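Local coordinates for Cas13d (uncultured Ruminococcus sp, PDB 6IV9), which binds CRISPR RNA and uses two HEPN domains to mature that RNA and to cleave target RNA, at residues I811-Y822 and F889-F897. The protein carries 2 engineered substitutions. Residues are numbered along the deposited sequence; the frame is centred on the assembly and turned at random.
Sequences INNADSSMTRKY and FVKALNSPF
Tyr822 lies against Leu893 where the segments of helices 816-827 and 887-893 cross at nearly a right angle (88°), in what is probably the C-terminal HEPN domain of this helical protein. The tight part is around the tyrosine ring. Leu893 CB sits over one face, 3.8 Å from the Tyr822 ring centroid, as a CH-pi contact. With chi1 at -167° the tyrosine CG points opposite the backbone N, and this carries the ring across to the C-terminal side of helix 887-893. Tyr822 OH donates to Asn894 OD1 at 2.7 Å, from a position tilted off the carbonyl plane. Asn894 ND2 hydrogen-bonds Ser908 OG, so the amide is held at both ends and its rotation is probably set. Tyr745 of helix 713-760 also packs on Tyr822 and Asn894. A leucine in place of Tyr822 would probably leave Asn894 OD1 without this donor and Leu893 CB without its aromatic face. Met818 SD meets the Phe889 ring at its edge, 4.0 Å from Phe889 CE1, a Met-aromatic contact. Packing thins toward partly exposed Asn813. Only its CB touches Ala892, while its OD1 accepts a hydrogen bond from Lys874 NZ. Between these zones Ala814 CB lies 3.3 Å from Ala892 O, and that oxygen accepts from both Ser895 N and Ser895 OG, the latter at 2.7 Å in the carbonyl plane.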
loop_
_atom_site.group_PDB
_atom_site.type_symbol
_atom_site.label_atom_id
_atom_site.label_comp_id
_atom_site.label_asym_id
_atom_site.label_seq_id
_atom_site.Cartn_x
_atom_site.Cartn_y
_atom_site.Cartn_z
ATOM N N ILE A 811 3.112 25.144 19.365
ATOM C CA ILE A 811 3.084 26.135 18.256
ATOM C C ILE A 811 4.128 27.226 18.516
ATOM O O ILE A 811 4.799 27.636 17.592
ATOM C CB ILE A 811 1.684 26.753 18.119
ATOM C CG1 ILE A 811 0.662 25.770 17.553
ATOM C CG2 ILE A 811 1.735 27.996 17.273
ATOM C CD1 ILE A 811 -0.748 26.224 17.723
ATOM N N ASN A 812 4.207 27.676 19.761
ATOM C CA ASN A 812 5.131 28.752 20.202
ATOM C C ASN A 812 6.593 28.309 20.113
ATOM O O ASN A 812 7.445 29.156 19.928
ATOM C CB ASN A 812 4.632 29.401 21.483
ATOM C CG ASN A 812 3.367 30.173 21.194
ATOM O OD1 ASN A 812 3.322 30.962 20.262
ATOM N ND2 ASN A 812 2.322 29.916 21.950
ATOM N N ASN A 813 6.838 27.023 20.320
ATOM C CA ASN A 813 8.178 26.402 20.219
ATOM C C ASN A 813 8.636 26.374 18.763
ATOM O O ASN A 813 9.828 26.246 18.527
ATOM C CB ASN A 813 8.185 25.028 20.876
ATOM C CG ASN A 813 8.286 25.160 22.376
ATOM O OD1 ASN A 813 8.651 26.212 22.863
ATOM N ND2 ASN A 813 7.943 24.121 23.100
ATOM N N ALA A 814 7.686 26.407 17.842
ATOM C CA ALA A 814 7.954 26.339 16.397
ATOM C C ALA A 814 7.906 27.731 15.776
ATOM O O ALA A 814 7.710 28.683 16.493
ATOM C CB ALA A 814 6.944 25.437 15.753
ATOM N N ASP A 815 8.093 27.789 14.466
ATOM C CA ASP A 815 8.038 29.041 13.684
ATOM C C ASP A 815 7.678 28.699 12.238
ATOM O O ASP A 815 7.658 27.537 11.889
ATOM C CB ASP A 815 9.283 29.901 13.880
ATOM C CG ASP A 815 10.530 29.327 13.251
ATOM O OD1 ASP A 815 10.411 28.575 12.307
ATOM O OD2 ASP A 815 11.601 29.671 13.698
ATOM N N SER A 816 7.365 29.708 11.448
ATOM C CA SER A 816 6.949 29.479 10.053
ATOM C C SER A 816 8.088 28.867 9.246
ATOM O O SER A 816 7.800 28.112 8.353
ATOM C CB SER A 816 6.419 30.729 9.436
ATOM O OG SER A 816 7.404 31.730 9.412
ATOM N N SER A 817 9.322 29.261 9.526
ATOM C CA SER A 817 10.469 28.754 8.737
ATOM C C SER A 817 10.729 27.259 8.956
ATOM O O SER A 817 10.823 26.551 7.983
ATOM C CB SER A 817 11.691 29.569 9.027
ATOM O OG SER A 817 12.816 29.008 8.403
ATOM N N MET A 818 10.827 26.805 10.193
ATOM C CA MET A 818 11.114 25.376 10.446
ATOM C C MET A 818 9.961 24.488 9.947
ATOM O O MET A 818 10.229 23.402 9.507
ATOM C CB MET A 818 11.459 25.106 11.914
ATOM C CG MET A 818 10.330 25.276 12.882
ATOM S SD MET A 818 10.740 24.762 14.546
ATOM C CE MET A 818 11.860 26.086 14.976
ATOM N N THR A 819 8.719 24.926 10.110
ATOM C CA THR A 819 7.557 24.110 9.670
ATOM C C THR A 819 7.540 23.994 8.145
ATOM O O THR A 819 7.104 22.972 7.645
ATOM C CB THR A 819 6.265 24.555 10.358
ATOM O OG1 THR A 819 6.044 25.904 9.989
ATOM C CG2 THR A 819 6.323 24.419 11.859
ATOM N N ARG A 820 7.921 25.059 7.449
ATOM C CA ARG A 820 7.990 25.018 5.969
ATOM C C ARG A 820 9.068 24.017 5.544
ATOM O O ARG A 820 8.838 23.297 4.605
ATOM C CB ARG A 820 8.251 26.403 5.375
ATOM C CG ARG A 820 8.335 26.400 3.860
ATOM C CD ARG A 820 7.930 27.696 3.189
ATOM N NE ARG A 820 8.667 28.810 3.745
ATOM C CZ ARG A 820 8.231 29.609 4.706
ATOM N NH1 ARG A 820 6.940 29.812 4.882
ATOM N NH2 ARG A 820 9.095 30.225 5.481
ATOM N N LYS A 821 10.211 24.016 6.218
ATOM C CA LYS A 821 11.300 23.070 5.880
ATOM C C LYS A 821 10.827 21.638 6.119
ATOM O O LYS A 821 11.132 20.788 5.321
ATOM C CB LYS A 821 12.561 23.354 6.695
ATOM C CG LYS A 821 13.239 24.668 6.354
ATOM C CD LYS A 821 14.664 24.772 6.838
ATOM C CE LYS A 821 15.373 26.004 6.323
ATOM N NZ LYS A 821 16.806 25.994 6.691
ATOM N N TYR A 822 10.111 21.425 7.212
ATOM C CA TYR A 822 9.591 20.083 7.562
ATOM C C TYR A 822 8.652 19.597 6.456
ATOM O O TYR A 822 8.804 18.507 5.982
ATOM C CB TYR A 822 8.792 20.231 8.849
ATOM C CG TYR A 822 8.398 18.982 9.585
ATOM C CD1 TYR A 822 9.238 17.898 9.692
ATOM C CD2 TYR A 822 7.185 18.923 10.231
ATOM C CE1 TYR A 822 8.859 16.768 10.395
ATOM C CE2 TYR A 822 6.791 17.812 10.943
ATOM C CZ TYR A 822 7.635 16.729 11.036
ATOM O OH TYR A 822 7.244 15.645 11.744
ATOM N N PHE A 889 11.191 18.886 19.985
ATOM C CA PHE A 889 11.380 19.355 18.593
ATOM C C PHE A 889 10.350 18.684 17.677
ATOM O O PHE A 889 9.858 19.302 16.785
ATOM C CB PHE A 889 12.839 19.147 18.198
ATOM C CG PHE A 889 13.334 19.922 17.011
ATOM C CD1 PHE A 889 12.541 20.849 16.376
ATOM C CD2 PHE A 889 14.606 19.706 16.524
ATOM C CE1 PHE A 889 13.017 21.544 15.281
ATOM C CE2 PHE A 889 15.071 20.394 15.423
ATOM C CZ PHE A 889 14.274 21.307 14.801
ATOM N N VAL A 890 10.078 17.407 17.920
ATOM C CA VAL A 890 9.059 16.675 17.117
ATOM C C VAL A 890 7.707 17.352 17.349
ATOM O O VAL A 890 7.036 17.631 16.405
ATOM C CB VAL A 890 9.001 15.192 17.533
ATOM C CG1 VAL A 890 7.865 14.467 16.849
ATOM C CG2 VAL A 890 10.307 14.473 17.292
ATOM N N LYS A 891 7.371 17.635 18.599
ATOM C CA LYS A 891 6.071 18.271 18.923
ATOM C C LYS A 891 5.967 19.651 18.273
ATOM O O LYS A 891 4.926 19.970 17.777
ATOM C CB LYS A 891 5.881 18.317 20.436
ATOM C CG LYS A 891 6.009 16.970 21.115
ATOM C CD LYS A 891 5.312 16.885 22.428
ATOM C CE LYS A 891 6.026 17.622 23.534
ATOM N NZ LYS A 891 5.191 17.756 24.750
ATOM N N ALA A 892 7.036 20.434 18.313
ATOM C CA ALA A 892 7.023 21.773 17.696
ATOM C C ALA A 892 6.833 21.637 16.186
ATOM O O ALA A 892 6.010 22.322 15.626
ATOM C CB ALA A 892 8.323 22.452 18.006
ATOM N N LEU A 893 7.569 20.727 15.570
ATOM C CA LEU A 893 7.487 20.513 14.106
ATOM C C LEU A 893 6.087 20.034 13.699
ATOM O O LEU A 893 5.649 20.392 12.649
ATOM C CB LEU A 893 8.579 19.537 13.690
ATOM C CG LEU A 893 9.984 20.120 13.691
ATOM C CD1 LEU A 893 11.016 19.040 13.451
ATOM C CD2 LEU A 893 10.113 21.239 12.679
ATOM N N ASN A 894 5.447 19.246 14.548
ATOM C CA ASN A 894 4.117 18.638 14.292
ATOM C C ASN A 894 2.981 19.570 14.716
ATOM O O ASN A 894 1.858 19.241 14.469
ATOM C CB ASN A 894 3.970 17.326 15.052
ATOM C CG ASN A 894 4.696 16.173 14.404
ATOM O OD1 ASN A 894 5.064 16.248 13.251
ATOM N ND2 ASN A 894 4.860 15.098 15.139
ATOM N N SER A 895 3.300 20.766 15.208
ATOM C CA SER A 895 2.294 21.722 15.744
ATOM C C SER A 895 1.250 22.091 14.683
ATOM O O SER A 895 0.117 22.269 15.034
ATOM C CB SER A 895 2.912 22.920 16.414
ATOM O OG SER A 895 3.672 23.677 15.520
ATOM N N PRO A 896 1.571 22.156 13.382
ATOM C CA PRO A 896 0.570 22.432 12.359
ATOM C C PRO A 896 -0.557 21.379 12.316
ATOM O O PRO A 896 -1.597 21.684 11.859
ATOM C CB PRO A 896 1.381 22.388 11.061
ATOM C CG PRO A 896 2.759 22.769 11.480
ATOM C CD PRO A 896 2.911 22.145 12.843
ATOM N N PHE A 897 -0.261 20.163 12.768
ATOM C CA PHE A 897 -1.192 19.008 12.765
ATOM C C PHE A 897 -1.961 18.940 14.078
ATOM O O PHE A 897 -2.799 18.105 14.211
ATOM C CB PHE A 897 -0.413 17.709 12.578
ATOM C CG PHE A 897 0.588 17.750 11.458
ATOM C CD1 PHE A 897 0.286 18.388 10.272
ATOM C CD2 PHE A 897 1.833 17.171 11.594
ATOM C CE1 PHE A 897 1.203 18.435 9.240
ATOM C CE2 PHE A 897 2.750 17.219 10.564
ATOM C CZ PHE A 897 2.430 17.848 9.394
#